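Local coordinates for NikO protein (Streptomyces tendae, PDB 4FQD) that transfers enolpyruvyl from phosphoenolpyruvate, probably to UMP, in the biosynthesis of the antibiotic nikkomycin, at residues 13-19 with 425-431; 407-413 with 433-438. The protein carries 4 engineered substitutions. One frame throughout, in Å; residues are numbered along the deposited sequence.

In the fold
Starting at the N terminus, strand 14-19 is laid down first and waits some 400 residues for its partner: contact 1 closes that long loop by pairing it with strand 425-429. Before then the chain runs through both halves of the EPSP synthase fold, and the first strand shares a sheet with strands near the C terminus, as in MurA relatives. Contact 2 closes a much shorter loop of 19 residues, from the start of helix 409-419 to the segment 433-438. Along the chain the two contacts cross, since 407-413 precedes 425-431 and 433-438 follows it. Their centres lie about 13 Å apart, and the L428 side chain packs on the backbone of A412 of contact 2.

Contact 1 of 2, residues 13-19 with 425-431; sequences EPLLEIH and RTTLRNH
E13 begins the contact loosely: its side chain crosses that of R429 at about a right angle, with OE1 3.8 Å from R429 CD. At P14 the backbone takes over: its O lies at the edge of the H431 ring, 3.3 Å from CE1. L15 runs alongside R429, pointing the same way, and CD2 reaches R429 CB at 3.5 Å. L16 then carries the apolar centre. Its CG sits almost squarely over one face of the H431 ring, 3.5 Å from the centroid, a CH-pi contact; H431 holds CG between its backbone N and carbonyl carbon (chi1 54°), which turns the ring's face to L16. L16 also exchanges two backbone hydrogen bonds with L428. E17, in a non-hydrogen-bonded pair with T427, stretches out from the face it shares with T427 and R425 to a salt bridge, OE1 to R425 NH1 at 2.9 Å, entering at the guanidinium edge with the two planes 78° apart. I18 pairs with T426 through two more backbone bonds and leans CD1 on L428 CB, 3.8 Å away. At H19, NE2 rests 3.6 Å from R425 CG. Strand 14-19 is antiparallel to both its neighbours, 425-429 and 451-456, and 402-405 runs parallel on the far side of 425-429; I18, T426 and L428 face helix 409-419.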
loop_
_atom_site.group_PDB
_atom_site.type_symbol
_atom_site.label_atom_id
_atom_site.label_comp_id
_atom_site.label_asym_id
_atom_site.label_seq_id
_atom_site.Cartn_x
_atom_site.Cartn_y
_atom_site.Cartn_z
ATOM N N GLU A 13 -14.280 -26.334 27.577
ATOM C CA GLU A 13 -13.926 -24.931 27.451
ATOM C C GLU A 13 -15.059 -24.151 26.777
ATOM O O GLU A 13 -15.662 -24.638 25.822
ATOM C CB GLU A 13 -12.623 -24.840 26.659
ATOM C CG GLU A 13 -11.898 -23.535 26.773
ATOM C CD GLU A 13 -12.076 -22.702 25.538
ATOM O OE1 GLU A 13 -11.425 -23.018 24.521
ATOM O OE2 GLU A 13 -12.875 -21.747 25.574
ATOM N N PRO A 14 -15.364 -22.942 27.286
ATOM C CA PRO A 14 -16.518 -22.156 26.827
ATOM C C PRO A 14 -16.515 -21.838 25.332
ATOM O O PRO A 14 -15.500 -21.417 24.781
ATOM C CB PRO A 14 -16.412 -20.860 27.646
ATOM C CG PRO A 14 -15.000 -20.816 28.128
ATOM C CD PRO A 14 -14.633 -22.246 28.359
ATOM N N LEU A 15 -17.664 -22.040 24.694
ATOM C CA LEU A 15 -17.814 -21.788 23.267
ATOM C C LEU A 15 -18.891 -20.747 22.996
ATOM O O LEU A 15 -19.720 -20.453 23.856
ATOM C CB LEU A 15 -18.192 -23.078 22.536
ATOM C CG LEU A 15 -17.166 -24.199 22.390
ATOM C CD1 LEU A 15 -17.816 -25.406 21.736
ATOM C CD2 LEU A 15 -15.984 -23.731 21.569
ATOM N N LEU A 16 -18.867 -20.194 21.789
ATOM C CA LEU A 16 -19.980 -19.406 21.282
ATOM C C LEU A 16 -20.666 -20.206 20.185
ATOM O O LEU A 16 -20.033 -20.594 19.204
ATOM C CB LEU A 16 -19.500 -18.065 20.724
ATOM C CG LEU A 16 -19.079 -16.994 21.730
ATOM C CD1 LEU A 16 -18.733 -15.703 21.007
ATOM C CD2 LEU A 16 -20.175 -16.759 22.757
ATOM N N GLU A 17 -21.956 -20.470 20.359
ATOM C CA GLU A 17 -22.715 -21.213 19.362
ATOM C C GLU A 17 -23.498 -20.243 18.486
ATOM O O GLU A 17 -24.490 -19.659 18.922
ATOM C CB GLU A 17 -23.654 -22.213 20.037
ATOM C CG GLU A 17 -24.359 -23.155 19.076
ATOM C CD GLU A 17 -25.161 -24.223 19.794
ATOM O OE1 GLU A 17 -24.545 -25.088 20.453
ATOM O OE2 GLU A 17 -26.405 -24.195 19.703
ATOM N N ILE A 18 -23.041 -20.074 17.249
ATOM C CA ILE A 18 -23.615 -19.082 16.348
ATOM C C ILE A 18 -24.543 -19.691 15.300
ATOM O O ILE A 18 -24.167 -20.618 14.584
ATOM C CB ILE A 18 -22.514 -18.274 15.628
ATOM C CG1 ILE A 18 -21.568 -17.629 16.643
ATOM C CG2 ILE A 18 -23.128 -17.218 14.722
ATOM C CD1 ILE A 18 -20.178 -18.223 16.645
ATOM N N HIS A 19 -25.759 -19.161 15.220
ATOM C CA HIS A 19 -26.694 -19.530 14.167
ATOM C C HIS A 19 -26.967 -18.322 13.281
ATOM O O HIS A 19 -27.885 -17.544 13.540
ATOM C CB HIS A 19 -28.004 -20.052 14.758
ATOM C CG HIS A 19 -27.858 -21.329 15.525
ATOM N ND1 HIS A 19 -27.658 -21.362 16.888
ATOM C CD2 HIS A 19 -27.882 -22.621 15.119
ATOM C CE1 HIS A 19 -27.567 -22.617 17.289
ATOM N NE2 HIS A 19 -27.700 -23.402 16.234
ATOM N N ARG A 425 -24.872 -23.417 11.545
ATOM C CA ARG A 425 -24.257 -23.393 12.867
ATOM C C ARG A 425 -22.740 -23.247 12.789
ATOM O O ARG A 425 -22.080 -23.910 11.989
ATOM C CB ARG A 425 -24.625 -24.651 13.658
ATOM C CG ARG A 425 -24.468 -24.498 15.166
ATOM C CD ARG A 425 -24.767 -25.801 15.893
ATOM N NE ARG A 425 -23.598 -26.672 15.956
ATOM C CZ ARG A 425 -22.863 -26.860 17.048
ATOM N NH1 ARG A 425 -23.178 -26.242 18.179
ATOM N NH2 ARG A 425 -21.814 -27.671 17.011
ATOM N N THR A 426 -22.199 -22.371 13.628
ATOM C CA THR A 426 -20.758 -22.168 13.714
ATOM C C THR A 426 -20.355 -21.976 15.171
ATOM O O THR A 426 -21.038 -21.284 15.926
ATOM C CB THR A 426 -20.311 -20.934 12.904
ATOM O OG1 THR A 426 -20.760 -21.057 11.548
ATOM C CG2 THR A 426 -18.795 -20.794 12.920
ATOM N N THR A 427 -19.250 -22.597 15.568
ATOM C CA THR A 427 -18.734 -22.425 16.918
ATOM C C THR A 427 -17.482 -21.558 16.913
ATOM O O THR A 427 -16.650 -21.654 16.010
ATOM C CB THR A 427 -18.424 -23.775 17.588
ATOM O OG1 THR A 427 -17.514 -24.517 16.768
ATOM C CG2 THR A 427 -19.700 -24.580 17.777
ATOM N N LEU A 428 -17.360 -20.705 17.925
ATOM C CA LEU A 428 -16.204 -19.829 18.062
ATOM C C LEU A 428 -15.667 -19.873 19.488
ATOM O O LEU A 428 -16.409 -19.649 20.445
ATOM C CB LEU A 428 -16.575 -18.392 17.689
ATOM C CG LEU A 428 -15.483 -17.334 17.867
ATOM C CD1 LEU A 428 -14.287 -17.631 16.973
ATOM C CD2 LEU A 428 -16.034 -15.944 17.591
ATOM N N ARG A 429 -14.378 -20.167 19.628
ATOM C CA ARG A 429 -13.747 -20.173 20.944
ATOM C C ARG A 429 -12.652 -19.119 21.059
ATOM O O ARG A 429 -12.331 -18.439 20.082
ATOM C CB ARG A 429 -13.206 -21.559 21.297
ATOM C CG ARG A 429 -12.233 -22.149 20.298
ATOM C CD ARG A 429 -11.816 -23.539 20.748
ATOM N NE ARG A 429 -10.864 -24.163 19.837
ATOM C CZ ARG A 429 -11.205 -24.967 18.834
ATOM N NH1 ARG A 429 -12.480 -25.246 18.608
ATOM N NH2 ARG A 429 -10.267 -25.492 18.059
ATOM N N ASN A 430 -12.084 -19.003 22.257
ATOM C CA ASN A 430 -11.149 -17.930 22.586
ATOM C C ASN A 430 -11.774 -16.559 22.363
ATOM O O ASN A 430 -11.105 -15.618 21.941
ATOM C CB ASN A 430 -9.838 -18.064 21.805
ATOM C CG ASN A 430 -8.939 -19.149 22.357
ATOM O OD1 ASN A 430 -7.765 -19.236 22.003
ATOM N ND2 ASN A 430 -9.489 -19.989 23.226
ATOM N N HIS A 431 -13.067 -16.461 22.655
ATOM C CA HIS A 431 -13.807 -15.217 22.498
ATOM C C HIS A 431 -13.675 -14.342 23.740
ATOM O O HIS A 431 -14.343 -13.315 23.861
ATOM C CB HIS A 431 -15.280 -15.506 22.212
ATOM C CG HIS A 431 -15.929 -16.397 23.228
ATOM N ND1 HIS A 431 -15.757 -17.762 23.236
ATOM C CD2 HIS A 431 -16.753 -16.111 24.263
ATOM C CE1 HIS A 431 -16.447 -18.283 24.238
ATOM N NE2 HIS A 431 -17.059 -17.305 24.874
#

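Contact 2 of 2, residues 407-413 with 433-438. With SO4 (sulfate ion), chain D.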
loop_
_atom_site.group_PDB
_atom_site.type_symbol
_atom_site.label_atom_id
_atom_site.label_comp_id
_atom_site.label_asym_id
_atom_site.label_seq_id
_atom_site.Cartn_x
_atom_site.Cartn_y
_atom_site.Cartn_z
ATOM N N THR A 407 -7.658 -15.726 17.529
ATOM C CA THR A 407 -6.264 -15.559 17.920
ATOM C C THR A 407 -6.061 -14.278 18.718
ATOM O O THR A 407 -5.113 -14.168 19.496
ATOM C CB THR A 407 -5.328 -15.545 16.695
ATOM O OG1 THR A 407 -5.751 -14.527 15.780
ATOM C CG2 THR A 407 -5.348 -16.893 15.992
ATOM N N ASP A 408 -6.955 -13.313 18.525
ATOM C CA ASP A 408 -6.846 -12.025 19.205
ATOM C C ASP A 408 -8.186 -11.298 19.303
ATOM O O ASP A 408 -9.233 -11.858 18.975
ATOM C CB ASP A 408 -5.810 -11.138 18.507
ATOM C CG ASP A 408 -6.043 -11.034 17.013
ATOM O OD1 ASP A 408 -6.853 -10.180 16.593
ATOM O OD2 ASP A 408 -5.412 -11.804 16.258
ATOM N N LEU A 409 -8.139 -10.048 19.756
ATOM C CA LEU A 409 -9.341 -9.245 19.980
ATOM C C LEU A 409 -10.155 -9.007 18.709
ATOM O O LEU A 409 -11.323 -9.390 18.631
ATOM C CB LEU A 409 -8.972 -7.907 20.629
ATOM C CG LEU A 409 -10.023 -6.792 20.635
ATOM C CD1 LEU A 409 -11.289 -7.219 21.363
ATOM C CD2 LEU A 409 -9.444 -5.528 21.254
ATOM N N ARG A 410 -9.537 -8.371 17.719
ATOM C CA ARG A 410 -10.235 -8.033 16.484
ATOM C C ARG A 410 -10.543 -9.277 15.656
ATOM O O ARG A 410 -11.462 -9.275 14.837
ATOM C CB ARG A 410 -9.429 -7.023 15.666
ATOM C CG ARG A 410 -9.057 -5.767 16.440
ATOM C CD ARG A 410 -10.271 -5.161 17.128
ATOM N NE ARG A 410 -9.908 -4.041 17.991
ATOM C CZ ARG A 410 -10.757 -3.408 18.793
ATOM N NH1 ARG A 410 -12.027 -3.785 18.845
ATOM N NH2 ARG A 410 -10.338 -2.399 19.543
ATOM N N ALA A 411 -9.775 -10.339 15.879
ATOM C CA ALA A 411 -10.009 -11.605 15.197
ATOM C C ALA A 411 -11.316 -12.230 15.667
ATOM O O ALA A 411 -12.090 -12.748 14.865
ATOM C CB ALA A 411 -8.849 -12.559 15.430
ATOM N N ALA A 412 -11.559 -12.172 16.972
ATOM C CA ALA A 412 -12.780 -12.719 17.550
ATOM C C ALA A 412 -14.011 -11.978 17.040
ATOM O O ALA A 412 -15.053 -12.583 16.781
ATOM C CB ALA A 412 -12.718 -12.662 19.066
ATOM N N ALA A 413 -13.883 -10.663 16.895
ATOM C CA ALA A 413 -14.991 -9.831 16.449
ATOM C C ALA A 413 -15.351 -10.092 14.989
ATOM O O ALA A 413 -16.522 -10.266 14.655
ATOM C CB ALA A 413 -14.667 -8.358 16.662
ATOM N N HIS A 433 -11.222 -12.661 24.341
ATOM C CA HIS A 433 -10.502 -11.483 23.875
ATOM C C HIS A 433 -11.435 -10.286 23.728
ATOM O O HIS A 433 -11.016 -9.141 23.900
ATOM C CB HIS A 433 -9.814 -11.767 22.537
ATOM C CG HIS A 433 -8.698 -12.762 22.624
ATOM N ND1 HIS A 433 -7.568 -12.550 23.384
ATOM C CD2 HIS A 433 -8.532 -13.970 22.035
ATOM C CE1 HIS A 433 -6.758 -13.586 23.265
ATOM N NE2 HIS A 433 -7.320 -14.463 22.452
ATOM N N LEU A 434 -12.699 -10.559 23.415
ATOM C CA LEU A 434 -13.691 -9.514 23.165
ATOM C C LEU A 434 -13.904 -8.580 24.355
ATOM O O LEU A 434 -14.244 -7.408 24.177
ATOM C CB LEU A 434 -15.030 -10.133 22.757
ATOM C CG LEU A 434 -15.103 -10.839 21.402
ATOM C CD1 LEU A 434 -16.470 -11.480 21.214
ATOM C CD2 LEU A 434 -14.806 -9.866 20.273
ATOM N N ALA A 435 -13.706 -9.097 25.562
ATOM C CA ALA A 435 -13.939 -8.322 26.778
ATOM C C ALA A 435 -12.940 -7.179 26.939
ATOM O O ALA A 435 -13.177 -6.240 27.700
ATOM C CB ALA A 435 -13.914 -9.229 28.001
ATOM N N ARG A 436 -11.825 -7.261 26.221
ATOM C CA ARG A 436 -10.786 -6.241 26.305
ATOM C C ARG A 436 -10.977 -5.133 25.271
ATOM O O ARG A 436 -10.236 -4.151 25.264
ATOM C CB ARG A 436 -9.401 -6.873 26.146
ATOM C CG ARG A 436 -9.049 -7.872 27.237
ATOM C CD ARG A 436 -7.651 -8.446 27.047
ATOM N NE ARG A 436 -7.545 -9.268 25.845
ATOM C CZ ARG A 436 -7.010 -8.859 24.700
ATOM N NH1 ARG A 436 -6.525 -7.631 24.591
ATOM N NH2 ARG A 436 -6.959 -9.680 23.661
ATOM N N GLY A 437 -11.971 -5.293 24.403
ATOM C CA GLY A 437 -12.234 -4.313 23.364
ATOM C C GLY A 437 -13.678 -3.851 23.327
ATOM O O GLY A 437 -13.969 -2.726 22.919
ATOM N N TYR A 438 -14.584 -4.724 23.752
ATOM C CA TYR A 438 -16.008 -4.408 23.751
ATOM C C TYR A 438 -16.607 -4.678 25.124
ATOM O O TYR A 438 -16.136 -5.548 25.854
ATOM C CB TYR A 438 -16.741 -5.235 22.692
ATOM C CG TYR A 438 -16.152 -5.127 21.303
ATOM C CD1 TYR A 438 -15.130 -5.975 20.894
ATOM C CD2 TYR A 438 -16.618 -4.180 20.401
ATOM C CE1 TYR A 438 -14.587 -5.881 19.628
ATOM C CE2 TYR A 438 -16.080 -4.078 19.131
ATOM C CZ TYR A 438 -15.066 -4.933 18.749
ATOM O OH TYR A 438 -14.528 -4.840 17.486
HETATM S S SO4 D . -4.907 -7.602 20.710
HETATM O O1 SO4 D . -5.187 -6.748 19.558
HETATM O O2 SO4 D . -5.081 -6.832 21.938
HETATM O O3 SO4 D . -5.829 -8.734 20.716
HETATM O O4 SO4 D . -3.535 -8.096 20.628
HETATM O O HOH W 1 -13.598 -2.151 19.948
HETATM O O HOH W 2 -11.035 -1.425 22.042
#
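L409 drives its CD1 into the loop 433-438, with its 3-10 turn at 434-436, ending 3.2 Å from H433 O and 3.7 Å from G437 CA; G437, having no side chain, leaves the leucine room to lie against its backbone. With CG opposite the backbone N (chi1 165°), the isobutyl group leans into this loop. Deeper in, L434 CD2 wedges against the methyls of A412 and A413, 3.7 Å from A412 CB, and the Y438 ring borders A413 CB and L409 CD1. R410 meets Y438 with its guanidinium nearly perpendicular to the ring (89°), L409 CD2 lying over one guanidinium face, while Y438 OH is hydrogen-bonded to T270 OG1. L441 of helix 441-447 and F346 of helix 344-351 add to this well-packed side.

Helix 409-419 begins here, with D408 as N-cap: its OD1 accepts from A411 N, while T407 OG1 donates to OD2. In the inside-out alpha/beta barrel of the EPSP synthase family such helix starts point towards the cleft between the two domains, and this one holds an anion.

The polar side, around that anion, is looser. A sulfate ion, probably from the crystallisation liquor, takes a nearly straight bond (165°) from L409 N to O3, 2.8 Å long, at the helix start, whose dipole would favour a negative charge. R436 adds NH1 to O2 and a longer NH2 to O3, while NH2 also gives a bond to H433 ND1 at 2.9 Å, which fixes the guanidinium from two sides. The H433 ring in turn is covered on one face by D408 CA, 3.9 Å from its centroid. Away from the sulfate, at the buried guanidinium of R410, a water accepts from NH2 at 2.8 Å and makes a weak link to G437 O.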